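Local coordinates for trehalose synthase regulatory protein (Candida albicans, PDB 5HUS) that probably regulates the trehalose synthase complex, through which trehalose is made, and carries a C-terminal domain of the trehalose-phosphatase family, in the HAD clan, at residues 256-264 / 285-293; 6-17 / 270-278. All blocks are in the same frame, centred on the assembly; numbering follows the deposited sequence.

Interaction 1: 256-264 / 285-293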
ATOM      1  N   ASP A 256      -4.111   5.834  -1.127  1.00 21.20           N
ATOM      2  CA  ASP A 256      -3.728   6.303   0.199  1.00 21.03           C
ATOM      3  C   ASP A 256      -4.955   6.761   0.974  1.00 21.77           C
ATOM      4  O   ASP A 256      -5.098   6.467   2.162  1.00 21.73           O
ATOM      5  CB  ASP A 256      -2.722   7.451   0.105  1.00 22.40           C
ATOM      6  CG  ASP A 256      -1.330   6.976  -0.243  1.00 25.70           C
ATOM      7  OD1 ASP A 256      -0.862   6.013   0.392  1.00 22.62           O
ATOM      8  OD2 ASP A 256      -0.712   7.563  -1.156  1.00 25.98           O
ATOM      9  N   GLU A 257      -5.843   7.473   0.288  1.00 22.88           N
ATOM     10  CA  GLU A 257      -7.016   8.047   0.928  1.00 24.48           C
ATOM     11  C   GLU A 257      -7.920   6.968   1.499  1.00 22.57           C
ATOM     12  O   GLU A 257      -8.431   7.123   2.607  1.00 22.60           O
ATOM     13  CB  GLU A 257      -7.795   8.924  -0.051  1.00 24.81           C
ATOM     14  CG  GLU A 257      -7.113  10.255  -0.326  1.00 27.68           C
ATOM     15  CD  GLU A 257      -6.757  10.996   0.948  1.00 31.91           C
ATOM     16  OE1 GLU A 257      -7.605  11.039   1.868  1.00 27.20           O
ATOM     17  OE2 GLU A 257      -5.627  11.529   1.033  1.00 32.16           O
ATOM     18  N   ALA A 258      -8.102   5.880   0.750  1.00 25.81           N
ATOM     19  CA  ALA A 258      -8.896   4.759   1.236  1.00 23.66           C
ATOM     20  C   ALA A 258      -8.247   4.162   2.476  1.00 25.18           C
ATOM     21  O   ALA A 258      -8.936   3.791   3.425  1.00 21.56           O
ATOM     22  CB  ALA A 258      -9.068   3.703   0.161  1.00 24.07           C
ATOM     23  N   ASN A 259      -6.920   4.069   2.467  1.00 20.59           N
ATOM     24  CA  ASN A 259      -6.200   3.570   3.634  1.00 20.17           C
ATOM     25  C   ASN A 259      -6.307   4.509   4.837  1.00 19.32           C
ATOM     26  O   ASN A 259      -6.460   4.045   5.966  1.00 20.28           O
ATOM     27  CB  ASN A 259      -4.730   3.315   3.285  1.00 19.19           C
ATOM     28  CG  ASN A 259      -4.557   2.173   2.295  1.00 23.01           C
ATOM     29  OD1 ASN A 259      -5.422   1.306   2.179  1.00 25.77           O
ATOM     30  ND2 ASN A 259      -3.437   2.167   1.576  1.00 20.20           N
ATOM     31  N   TYR A 260      -6.220   5.821   4.610  1.00 20.21           N
ATOM     32  CA  TYR A 260      -6.352   6.775   5.720  1.00 20.18           C
ATOM     33  C   TYR A 260      -7.721   6.636   6.370  1.00 22.91           C
ATOM     34  O   TYR A 260      -7.841   6.554   7.589  1.00 20.76           O
ATOM     35  CB  TYR A 260      -6.167   8.228   5.260  1.00 17.67           C
ATOM     36  CG  TYR A 260      -4.791   8.566   4.751  1.00 19.70           C
ATOM     37  CD1 TYR A 260      -3.650   8.129   5.410  1.00 22.73           C
ATOM     38  CD2 TYR A 260      -4.636   9.320   3.598  1.00 23.34           C
ATOM     39  CE1 TYR A 260      -2.385   8.449   4.930  1.00 20.84           C
ATOM     40  CE2 TYR A 260      -3.388   9.634   3.109  1.00 20.76           C
ATOM     41  CZ  TYR A 260      -2.269   9.196   3.773  1.00 21.69           C
ATOM     42  OH  TYR A 260      -1.033   9.515   3.268  1.00 22.90           O
ATOM     43  N   GLU A 261      -8.754   6.624   5.543  1.00 26.17           N
ATOM     44  CA  GLU A 261     -10.115   6.513   6.054  1.00 26.97           C
ATOM     45  C   GLU A 261     -10.315   5.215   6.835  1.00 25.79           C
ATOM     46  O   GLU A 261     -10.969   5.209   7.881  1.00 26.01           O
ATOM     47  CB  GLU A 261     -11.115   6.617   4.904  1.00 26.02           C
ATOM     48  CG  GLU A 261     -11.156   7.997   4.266  1.00 27.69           C
ATOM     49  CD  GLU A 261     -12.065   8.056   3.052  1.00 45.51           C
ATOM     50  OE1 GLU A 261     -12.873   7.127   2.872  1.00 40.70           O
ATOM     51  OE2 GLU A 261     -11.968   9.031   2.277  1.00 46.54           O
ATOM     52  N   TYR A 262      -9.733   4.123   6.343  1.00 22.96           N
ATOM     53  CA  TYR A 262      -9.843   2.838   7.034  1.00 21.14           C
ATOM     54  C   TYR A 262      -9.125   2.845   8.383  1.00 24.40           C
ATOM     55  O   TYR A 262      -9.688   2.424   9.396  1.00 26.00           O
ATOM     56  CB  TYR A 262      -9.297   1.698   6.161  1.00 20.87           C
ATOM     57  CG  TYR A 262      -9.292   0.355   6.869  1.00 23.93           C
ATOM     58  CD1 TYR A 262     -10.443  -0.141   7.473  1.00 22.11           C
ATOM     59  CD2 TYR A 262      -8.138  -0.414   6.941  1.00 23.17           C
ATOM     60  CE1 TYR A 262     -10.442  -1.363   8.131  1.00 26.75           C
ATOM     61  CE2 TYR A 262      -8.126  -1.638   7.589  1.00 23.76           C
ATOM     62  CZ  TYR A 262      -9.282  -2.108   8.186  1.00 30.55           C
ATOM     63  OH  TYR A 262      -9.278  -3.326   8.830  1.00 26.68           O
ATOM     64  N   VAL A 263      -7.880   3.319   8.400  1.00 22.13           N
ATOM     65  CA  VAL A 263      -7.121   3.351   9.640  1.00 20.10           C
ATOM     66  C   VAL A 263      -7.762   4.326  10.627  1.00 22.42           C
ATOM     67  O   VAL A 263      -7.802   4.052  11.822  1.00 23.91           O
ATOM     68  CB  VAL A 263      -5.644   3.718   9.386  1.00 20.42           C
ATOM     69  CG1 VAL A 263      -4.906   3.929  10.696  1.00 24.53           C
ATOM     70  CG2 VAL A 263      -4.988   2.606   8.579  1.00 22.19           C
ATOM     71  N   ASN A 264      -8.285   5.443  10.125  1.00 23.20           N
ATOM     72  CA  ASN A 264      -9.012   6.391  10.980  1.00 28.45           C
ATOM     73  C   ASN A 264     -10.210   5.733  11.652  1.00 26.58           C
ATOM     74  O   ASN A 264     -10.483   5.969  12.831  1.00 30.88           O
ATOM     75  CB  ASN A 264      -9.486   7.607  10.180  1.00 25.35           C
ATOM     76  CG  ASN A 264      -8.368   8.588   9.891  1.00 23.53           C
ATOM     77  OD1 ASN A 264      -7.289   8.499  10.468  1.00 24.86           O
ATOM     78  ND2 ASN A 264      -8.627   9.536   9.000  1.00 28.57           N
ATOM     79  N   GLU A 285      -2.902  22.109  -1.647  1.00 40.16           N
ATOM     80  CA  GLU A 285      -4.337  22.333  -1.792  1.00 38.76           C
ATOM     81  C   GLU A 285      -5.122  21.036  -1.993  1.00 33.37           C
ATOM     82  O   GLU A 285      -6.353  21.044  -1.958  1.00 36.95           O
ATOM     83  CB  GLU A 285      -4.616  23.295  -2.948  1.00 32.04           C
ATOM     84  CG  GLU A 285      -4.437  24.761  -2.584  1.00 34.37           C
ATOM     85  CD  GLU A 285      -2.986  25.175  -2.525  1.00 52.96           C
ATOM     86  OE1 GLU A 285      -2.196  24.690  -3.363  1.00 59.24           O
ATOM     87  OE2 GLU A 285      -2.633  25.985  -1.643  1.00 52.35           O
ATOM     88  N   THR A 286      -4.419  19.923  -2.187  1.00 33.80           N
ATOM     89  CA  THR A 286      -5.095  18.637  -2.343  1.00 31.76           C
ATOM     90  C   THR A 286      -5.768  18.209  -1.039  1.00 39.26           C
ATOM     91  O   THR A 286      -5.179  18.304   0.036  1.00 39.25           O
ATOM     92  CB  THR A 286      -4.124  17.525  -2.789  1.00 43.80           C
ATOM     93  OG1 THR A 286      -3.345  17.088  -1.669  1.00 52.21           O
ATOM     94  CG2 THR A 286      -3.202  18.023  -3.887  1.00 33.46           C
ATOM     95  N   LYS A 287      -7.006  17.734  -1.141  1.00 33.13           N
ATOM     96  CA  LYS A 287      -7.753  17.301   0.034  1.00 26.42           C
ATOM     97  C   LYS A 287      -7.311  15.917   0.507  1.00 27.53           C
ATOM     98  O   LYS A 287      -6.965  15.056  -0.302  1.00 35.80           O
ATOM     99  CB  LYS A 287      -9.254  17.301  -0.269  1.00 33.84           C
ATOM    100  CG  LYS A 287      -9.828  18.688  -0.504  1.00 51.00           C
ATOM    101  CD  LYS A 287      -9.805  19.508   0.778  1.00 55.82           C
ATOM    102  CE  LYS A 287     -10.181  20.957   0.515  1.00 55.76           C
ATOM    103  NZ  LYS A 287      -9.191  21.624  -0.376  1.00 65.34           N
ATOM    104  N   THR A 288      -7.324  15.710   1.822  1.00 28.50           N
ATOM    105  CA  THR A 288      -6.932  14.423   2.391  1.00 30.81           C
ATOM    106  C   THR A 288      -7.657  14.113   3.694  1.00 33.76           C
ATOM    107  O   THR A 288      -8.108  15.019   4.402  1.00 31.58           O
ATOM    108  CB  THR A 288      -5.420  14.361   2.657  1.00 30.17           C
ATOM    109  OG1 THR A 288      -5.078  13.064   3.162  1.00 28.10           O
ATOM    110  CG2 THR A 288      -5.016  15.418   3.679  1.00 29.53           C
ATOM    111  N   ALA A 289      -7.751  12.824   4.012  1.00 22.89           N
ATOM    112  CA  ALA A 289      -8.340  12.379   5.266  1.00 24.07           C
ATOM    113  C   ALA A 289      -7.263  12.104   6.311  1.00 25.18           C
ATOM    114  O   ALA A 289      -7.577  11.808   7.464  1.00 22.98           O
ATOM    115  CB  ALA A 289      -9.186  11.141   5.048  1.00 28.13           C
ATOM    116  N   ALA A 290      -5.995  12.194   5.908  1.00 21.84           N
ATOM    117  CA  ALA A 290      -4.897  12.054   6.859  1.00 24.94           C
ATOM    118  C   ALA A 290      -4.986  13.158   7.911  1.00 25.08           C
ATOM    119  O   ALA A 290      -5.302  14.302   7.592  1.00 27.15           O
ATOM    120  CB  ALA A 290      -3.544  12.096   6.150  1.00 22.56           C
ATOM    121  N   THR A 291      -4.716  12.811   9.162  1.00 20.92           N
ATOM    122  CA  THR A 291      -4.760  13.801  10.237  1.00 29.16           C
ATOM    123  C   THR A 291      -3.538  14.708  10.213  1.00 32.11           C
ATOM    124  O   THR A 291      -3.652  15.926  10.387  1.00 31.69           O
ATOM    125  CB  THR A 291      -4.847  13.130  11.619  1.00 27.73           C
ATOM    126  OG1 THR A 291      -5.936  12.202  11.635  1.00 28.78           O
ATOM    127  CG2 THR A 291      -5.047  14.175  12.716  1.00 32.14           C
ATOM    128  N   TYR A 292      -2.371  14.111   9.986  1.00 25.81           N
ATOM    129  CA  TYR A 292      -1.097  14.826  10.064  1.00 26.92           C
ATOM    130  C   TYR A 292      -0.388  14.908   8.719  1.00 31.13           C
ATOM    131  O   TYR A 292      -0.646  14.105   7.822  1.00 29.60           O
ATOM    132  CB  TYR A 292      -0.172  14.144  11.071  1.00 24.51           C
ATOM    133  CG  TYR A 292      -0.657  14.162  12.499  1.00 23.78           C
ATOM    134  CD1 TYR A 292      -0.268  15.173  13.371  1.00 33.05           C
ATOM    135  CD2 TYR A 292      -1.484  13.158  12.986  1.00 29.89           C
ATOM    136  CE1 TYR A 292      -0.704  15.189  14.686  1.00 34.11           C
ATOM    137  CE2 TYR A 292      -1.924  13.166  14.295  1.00 31.71           C
ATOM    138  CZ  TYR A 292      -1.531  14.183  15.143  1.00 33.30           C
ATOM    139  OH  TYR A 292      -1.967  14.190  16.453  1.00 34.42           O
ATOM    140  N   GLY A 293       0.523  15.868   8.587  1.00 30.65           N
ATOM    141  CA  GLY A 293       1.356  15.966   7.397  1.00 28.62           C
ATOM    142  C   GLY A 293       2.838  16.116   7.715  1.00 35.47           C
ATOM    143  O   GLY A 293       3.200  16.740   8.713  1.00 32.57           O
TER
HETATM  144  O   HOH W   1      -5.096  12.972  -1.341  1.00 34.44           O
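Glu257 reaches from helix 254-265 into the loop 285-293 with a bent side chain. From CB and CG the chain folds at chi2 (-52°), so that CD lies 3.5 Å from Thr288 OG1 and also meets the edge of the Tyr260 ring, in its plane. The two oxygens then divide the work. OE1 accepts from Ala289 N at 2.8 Å, on the syn side and slightly out of the carboxylate plane. OE2 accepts a hydrogen bond from Thr288 OG1 at 2.7 Å through its syn lone pair, and a water bridges OE2 to Lys287 O. Thr288 OG1 also accepts from Ala290 N, closing an ST turn that fixes the hydroxyl. The same Ala290 places its CB over the Tyr260 ring, 3.7 Å from the centroid and 3° off the normal, a CH-pi contact, while Tyr260 OH is hydrogen-bonded to Gly251 O. One helical turn on, Asn264 ND2 donates to Ala289 O at 2.9 Å, with the acceptor in its amide plane but the donor 38° above the carbonyl plane. The arrangement is an ST turn whose hydroxyl and following backbone N-H are both bound by one helix carboxylate, joining a helix of the Rossmann-like HAD fold to the loop entering strand 292-294.

Interaction 2: 6-17 / 270-278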
ATOM      1  N   PHE A   6       3.057  16.631  11.770  1.00 35.45           N
ATOM      2  CA  PHE A   6       3.498  15.446  12.491  1.00 34.11           C
ATOM      3  C   PHE A   6       4.719  15.813  13.341  1.00 31.80           C
ATOM      4  O   PHE A   6       5.676  16.409  12.842  1.00 36.17           O
ATOM      5  CB  PHE A   6       3.813  14.324  11.489  1.00 30.12           C
ATOM      6  CG  PHE A   6       4.006  12.966  12.105  1.00 30.15           C
ATOM      7  CD1 PHE A   6       5.062  12.158  11.702  1.00 28.91           C
ATOM      8  CD2 PHE A   6       3.129  12.483  13.059  1.00 22.79           C
ATOM      9  CE1 PHE A   6       5.246  10.899  12.249  1.00 24.25           C
ATOM     10  CE2 PHE A   6       3.308  11.226  13.616  1.00 27.52           C
ATOM     11  CZ  PHE A   6       4.370  10.432  13.211  1.00 27.07           C
ATOM     12  N   THR A   7       4.668  15.489  14.630  1.00 28.01           N
ATOM     13  CA  THR A   7       5.754  15.813  15.550  1.00 34.74           C
ATOM     14  C   THR A   7       6.141  14.603  16.393  1.00 36.43           C
ATOM     15  O   THR A   7       5.408  13.618  16.451  1.00 34.83           O
ATOM     16  CB  THR A   7       5.368  16.971  16.494  1.00 33.56           C
ATOM     17  OG1 THR A   7       4.267  16.566  17.315  1.00 32.40           O
ATOM     18  CG2 THR A   7       4.969  18.208  15.700  1.00 38.57           C
ATOM     19  N   LYS A   8       7.297  14.679  17.044  1.00 33.14           N
ATOM     20  CA  LYS A   8       7.722  13.623  17.959  1.00 39.50           C
ATOM     21  C   LYS A   8       6.737  13.459  19.109  1.00 34.06           C
ATOM     22  O   LYS A   8       6.482  12.342  19.562  1.00 32.58           O
ATOM     23  CB  LYS A   8       9.121  13.914  18.513  1.00 36.92           C
ATOM     24  CG  LYS A   8      10.222  13.877  17.468  1.00 34.86           C
ATOM     25  CD  LYS A   8      11.604  13.939  18.106  1.00 44.08           C
ATOM     26  CE  LYS A   8      12.692  13.893  17.046  1.00 51.53           C
ATOM     27  NZ  LYS A   8      14.049  13.718  17.631  1.00 51.29           N
ATOM     28  N   ASN A   9       6.184  14.572  19.583  1.00 39.96           N
ATOM     29  CA  ASN A   9       5.230  14.533  20.684  1.00 38.15           C
ATOM     30  C   ASN A   9       3.949  13.809  20.301  1.00 40.15           C
ATOM     31  O   ASN A   9       3.444  12.989  21.068  1.00 32.58           O
ATOM     32  CB  ASN A   9       4.902  15.946  21.170  1.00 45.31           C
ATOM     33  CG  ASN A   9       6.023  16.552  21.988  1.00 39.76           C
ATOM     34  OD1 ASN A   9       6.843  15.834  22.558  1.00 44.36           O
ATOM     35  ND2 ASN A   9       6.063  17.877  22.052  1.00 45.60           N
ATOM     36  N   ALA A  10       3.432  14.107  19.112  1.00 35.33           N
ATOM     37  CA  ALA A  10       2.238  13.441  18.607  1.00 36.39           C
ATOM     38  C   ALA A  10       2.492  11.946  18.437  1.00 32.20           C
ATOM     39  O   ALA A  10       1.631  11.116  18.742  1.00 29.02           O
ATOM     40  CB  ALA A  10       1.799  14.065  17.290  1.00 32.22           C
ATOM     41  N   PHE A  11       3.685  11.605  17.960  1.00 29.41           N
ATOM     42  CA  PHE A  11       4.072  10.209  17.803  1.00 35.13           C
ATOM     43  C   PHE A  11       4.199   9.510  19.153  1.00 28.99           C
ATOM     44  O   PHE A  11       3.690   8.408  19.333  1.00 24.65           O
ATOM     45  CB  PHE A  11       5.390  10.095  17.028  1.00 31.63           C
ATOM     46  CG  PHE A  11       5.916   8.690  16.938  1.00 29.30           C
ATOM     47  CD1 PHE A  11       5.263   7.739  16.166  1.00 33.40           C
ATOM     48  CD2 PHE A  11       7.058   8.317  17.626  1.00 30.57           C
ATOM     49  CE1 PHE A  11       5.739   6.444  16.082  1.00 29.53           C
ATOM     50  CE2 PHE A  11       7.542   7.024  17.543  1.00 29.96           C
ATOM     51  CZ  PHE A  11       6.881   6.087  16.770  1.00 27.94           C
ATOM     52  N   LYS A  12       4.880  10.157  20.098  1.00 30.94           N
ATOM     53  CA  LYS A  12       5.075   9.589  21.428  1.00 29.48           C
ATOM     54  C   LYS A  12       3.761   9.446  22.184  1.00 24.95           C
ATOM     55  O   LYS A  12       3.591   8.518  22.973  1.00 31.81           O
ATOM     56  CB  LYS A  12       6.050  10.441  22.244  1.00 33.70           C
ATOM     57  CG  LYS A  12       7.492  10.331  21.792  1.00 36.65           C
ATOM     58  CD  LYS A  12       7.950   8.883  21.780  1.00 45.28           C
ATOM     59  CE  LYS A  12       9.433   8.782  21.462  1.00 55.65           C
ATOM     60  NZ  LYS A  12       9.919   7.373  21.496  1.00 50.02           N
ATOM     61  N   ASP A  13       2.837  10.374  21.950  1.00 27.99           N
ATOM     62  CA  ASP A  13       1.494  10.262  22.511  1.00 27.56           C
ATOM     63  C   ASP A  13       0.796   9.025  21.962  1.00 29.27           C
ATOM     64  O   ASP A  13       0.149   8.281  22.697  1.00 28.43           O
ATOM     65  CB  ASP A  13       0.670  11.513  22.203  1.00 31.15           C
ATOM     66  CG  ASP A  13       1.047  12.689  23.084  1.00 43.54           C
ATOM     67  OD1 ASP A  13       1.687  12.457  24.132  1.00 36.85           O
ATOM     68  OD2 ASP A  13       0.701  13.836  22.729  1.00 39.95           O
ATOM     69  N   TRP A  14       0.935   8.811  20.659  1.00 26.99           N
ATOM     70  CA  TRP A  14       0.376   7.633  20.005  1.00 21.33           C
ATOM     71  C   TRP A  14       0.989   6.347  20.568  1.00 28.93           C
ATOM     72  O   TRP A  14       0.294   5.345  20.745  1.00 27.89           O
ATOM     73  CB  TRP A  14       0.597   7.729  18.486  1.00 21.96           C
ATOM     74  CG  TRP A  14       0.264   6.485  17.724  1.00 30.31           C
ATOM     75  CD1 TRP A  14      -0.961   6.124  17.233  1.00 30.30           C
ATOM     76  CD2 TRP A  14       1.170   5.440  17.346  1.00 25.70           C
ATOM     77  NE1 TRP A  14      -0.873   4.916  16.583  1.00 27.28           N
ATOM     78  CE2 TRP A  14       0.424   4.476  16.638  1.00 27.97           C
ATOM     79  CE3 TRP A  14       2.539   5.222  17.545  1.00 24.91           C
ATOM     80  CZ2 TRP A  14       0.999   3.314  16.129  1.00 22.37           C
ATOM     81  CZ3 TRP A  14       3.109   4.069  17.035  1.00 28.86           C
ATOM     82  CH2 TRP A  14       2.337   3.129  16.333  1.00 24.44           C
ATOM     83  N   CYS A  15       2.287   6.386  20.862  1.00 28.18           N
ATOM     84  CA  CYS A  15       2.990   5.244  21.451  1.00 28.90           C
ATOM     85  C   CYS A  15       2.566   4.951  22.884  1.00 32.74           C
ATOM     86  O   CYS A  15       2.864   3.881  23.419  1.00 37.20           O
ATOM     87  CB  CYS A  15       4.504   5.480  21.444  1.00 37.56           C
ATOM     88  SG  CYS A  15       5.303   5.452  19.848  1.00 38.87           S
ATOM     89  N   SER A  16       1.896   5.908  23.515  1.00 28.05           N
ATOM     90  CA  SER A  16       1.601   5.807  24.941  1.00 40.38           C
ATOM     91  C   SER A  16       0.451   4.841  25.201  1.00 34.55           C
ATOM     92  O   SER A  16      -0.628   5.238  25.643  1.00 38.19           O
ATOM     93  CB  SER A  16       1.281   7.186  25.519  1.00 32.44           C
ATOM     94  OG  SER A  16       1.265   7.145  26.935  1.00 40.36           O
ATOM     95  N   VAL A  17       0.691   3.566  24.910  1.00 34.41           N
ATOM     96  CA  VAL A  17      -0.320   2.535  25.086  1.00 32.30           C
ATOM     97  C   VAL A  17       0.277   1.289  25.718  1.00 36.09           C
ATOM     98  O   VAL A  17       1.495   1.107  25.745  1.00 37.17           O
ATOM     99  CB  VAL A  17      -0.978   2.129  23.741  1.00 32.41           C
ATOM    100  CG1 VAL A  17      -1.781   3.279  23.159  1.00 37.26           C
ATOM    101  CG2 VAL A  17       0.078   1.645  22.752  1.00 35.81           C
ATOM    102  N   ILE A 270      -9.365  -0.333  17.931  1.00 37.81           N
ATOM    103  CA  ILE A 270      -7.967  -0.499  18.311  1.00 33.43           C
ATOM    104  C   ILE A 270      -7.567   0.343  19.515  1.00 34.50           C
ATOM    105  O   ILE A 270      -6.980  -0.173  20.467  1.00 42.28           O
ATOM    106  CB  ILE A 270      -7.037  -0.170  17.129  1.00 27.83           C
ATOM    107  CG1 ILE A 270      -7.178  -1.232  16.039  1.00 30.97           C
ATOM    108  CG2 ILE A 270      -5.586  -0.082  17.592  1.00 31.94           C
ATOM    109  CD1 ILE A 270      -6.934  -2.643  16.530  1.00 39.06           C
ATOM    110  N   GLY A 271      -7.875   1.634  19.482  1.00 29.86           N
ATOM    111  CA  GLY A 271      -7.548   2.491  20.610  1.00 38.83           C
ATOM    112  C   GLY A 271      -6.837   3.762  20.195  1.00 47.52           C
ATOM    113  O   GLY A 271      -7.435   4.837  20.166  1.00 50.08           O
ATOM    114  N   ASN A 272      -5.547   3.642  19.892  1.00 30.53           N
ATOM    115  CA  ASN A 272      -4.807   4.735  19.281  1.00 24.35           C
ATOM    116  C   ASN A 272      -4.625   4.478  17.792  1.00 24.62           C
ATOM    117  O   ASN A 272      -4.213   3.387  17.398  1.00 24.90           O
ATOM    118  CB  ASN A 272      -3.448   4.920  19.953  1.00 27.96           C
ATOM    119  CG  ASN A 272      -3.540   5.732  21.222  1.00 31.03           C
ATOM    120  OD1 ASN A 272      -4.632   5.982  21.730  1.00 27.31           O
ATOM    121  ND2 ASN A 272      -2.392   6.160  21.738  1.00 27.79           N
ATOM    122  N   THR A 273      -4.980   5.465  16.976  1.00 24.32           N
ATOM    123  CA  THR A 273      -4.754   5.401  15.534  1.00 22.86           C
ATOM    124  C   THR A 273      -4.154   6.723  15.095  1.00 26.73           C
ATOM    125  O   THR A 273      -4.407   7.761  15.703  1.00 28.04           O
ATOM    126  CB  THR A 273      -6.052   5.114  14.727  1.00 30.67           C
ATOM    127  OG1 THR A 273      -6.954   6.225  14.836  1.00 33.11           O
ATOM    128  CG2 THR A 273      -6.741   3.849  15.228  1.00 26.13           C
ATOM    129  N   LEU A 274      -3.335   6.687  14.055  1.00 20.95           N
ATOM    130  CA  LEU A 274      -2.735   7.903  13.537  1.00 18.94           C
ATOM    131  C   LEU A 274      -2.517   7.737  12.045  1.00 23.50           C
ATOM    132  O   LEU A 274      -2.003   6.721  11.595  1.00 21.76           O
ATOM    133  CB  LEU A 274      -1.414   8.213  14.255  1.00 21.42           C
ATOM    134  CG  LEU A 274      -0.683   9.538  13.983  1.00 25.99           C
ATOM    135  CD1 LEU A 274       0.232   9.871  15.157  1.00 24.01           C
ATOM    136  CD2 LEU A 274       0.131   9.505  12.691  1.00 22.47           C
ATOM    137  N   THR A 275      -2.928   8.738  11.284  1.00 21.16           N
ATOM    138  CA  THR A 275      -2.662   8.765   9.858  1.00 21.53           C
ATOM    139  C   THR A 275      -1.844  10.010   9.538  1.00 25.72           C
ATOM    140  O   THR A 275      -2.132  11.097  10.044  1.00 22.78           O
ATOM    141  CB  THR A 275      -3.958   8.758   9.036  1.00 23.83           C
ATOM    142  OG1 THR A 275      -4.837   9.776   9.527  1.00 24.60           O
ATOM    143  CG2 THR A 275      -4.653   7.407   9.150  1.00 24.05           C
ATOM    144  N   VAL A 276      -0.821   9.845   8.710  1.00 22.47           N
ATOM    145  CA  VAL A 276       0.037  10.964   8.338  1.00 24.82           C
ATOM    146  C   VAL A 276       0.407  10.865   6.864  1.00 25.27           C
ATOM    147  O   VAL A 276       0.706   9.780   6.357  1.00 23.10           O
ATOM    148  CB  VAL A 276       1.314  11.017   9.215  1.00 25.04           C
ATOM    149  CG1 VAL A 276       2.022   9.668   9.232  1.00 27.60           C
ATOM    150  CG2 VAL A 276       2.252  12.111   8.736  1.00 25.17           C
ATOM    151  N   THR A 277       0.351  11.992   6.165  1.00 19.06           N
ATOM    152  CA  THR A 277       0.690  12.004   4.754  1.00 17.92           C
ATOM    153  C   THR A 277       1.924  12.848   4.485  1.00 19.38           C
ATOM    154  O   THR A 277       2.168  13.841   5.169  1.00 23.09           O
ATOM    155  CB  THR A 277      -0.468  12.533   3.884  1.00 22.91           C
ATOM    156  OG1 THR A 277      -0.098  12.444   2.503  1.00 26.01           O
ATOM    157  CG2 THR A 277      -0.801  13.986   4.214  1.00 22.67           C
ATOM    158  N   LEU A 278       2.702  12.418   3.501  1.00 20.04           N
ATOM    159  CA  LEU A 278       3.781  13.226   2.952  1.00 24.70           C
ATOM    160  C   LEU A 278       3.183  14.356   2.130  1.00 29.04           C
ATOM    161  O   LEU A 278       2.317  14.124   1.290  1.00 35.65           O
ATOM    162  CB  LEU A 278       4.713  12.367   2.097  1.00 27.55           C
ATOM    163  CG  LEU A 278       5.613  11.409   2.877  1.00 29.04           C
ATOM    164  CD1 LEU A 278       6.152  10.314   1.969  1.00 41.62           C
ATOM    165  CD2 LEU A 278       6.754  12.183   3.506  1.00 28.14           C
TER
HETATM  166  O   HOH W   2      -2.365   6.738  24.583  1.00 40.23           O
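The Phe6 ring has Val276 CB over one face and Leu274 CD1 at an edge, near its plane. Val276 CG2 approaches Phe6 CB and CG, both at 3.9 Å, and the two side chains cross at about a right angle. At the rim, Phe6 CE2 meets Leu274 CD1 at 3.7 Å, with CD2 equally close. The Trp14 indole has Phe11 O of its own helix in plane at its edge. Trp14 CG lies anti to the backbone N, which swings the five-membered ring down to the strand, where CD1 lies 3.7 Å from Leu274 CB. Leu274 is therefore held from two directions, its CB beside the indole and its CD1 at the phenyl edge. The third flat group, the Asn272 amide, is turned 32° from the indole plane. Its ND2 donates to Trp14 O at 3.0 Å in a nearly straight bond (169°), the donor standing above the carbonyl plane. Val17 CG1 lies 3.3 Å from Asn272 ND2, the two side chains running past each other in opposite directions. Helix 8-15, N-capped by Thr7, thus runs alongside strand 272-278, roughly antiparallel (148° between the directions), with the axes 8.7 Å apart. Helix 297-304 packs beside it against Phe6 and Phe11, Trp14 also touches strand 243-250, and strand 292-294 adjoins Phe6 and Val276.

In the fold
Strand 272-278 ties the two contacts together: it follows helix 254-265 of interaction 1 in the chain, precedes the loop 285-293, and supplies one whole side of interaction 2. Its alternating residues face different partners, Leu274 and Val276 toward helix 8-15, Thr275 toward interaction 1, where its OG1 is hydrogen-bonded to Asn264 OD1 and Thr291 N. The centres lie about 14 Å apart, and both contacts are partly buried. Interaction 1, about 13 Å from the chain centre, relies mainly on polar bonds from helix side chains to a loop. Interaction 2, about 19 Å out, is mainly apolar, with one hydrogen bond from a side-chain amide at the strand's start, and brings residues near the N-terminus onto the sheet.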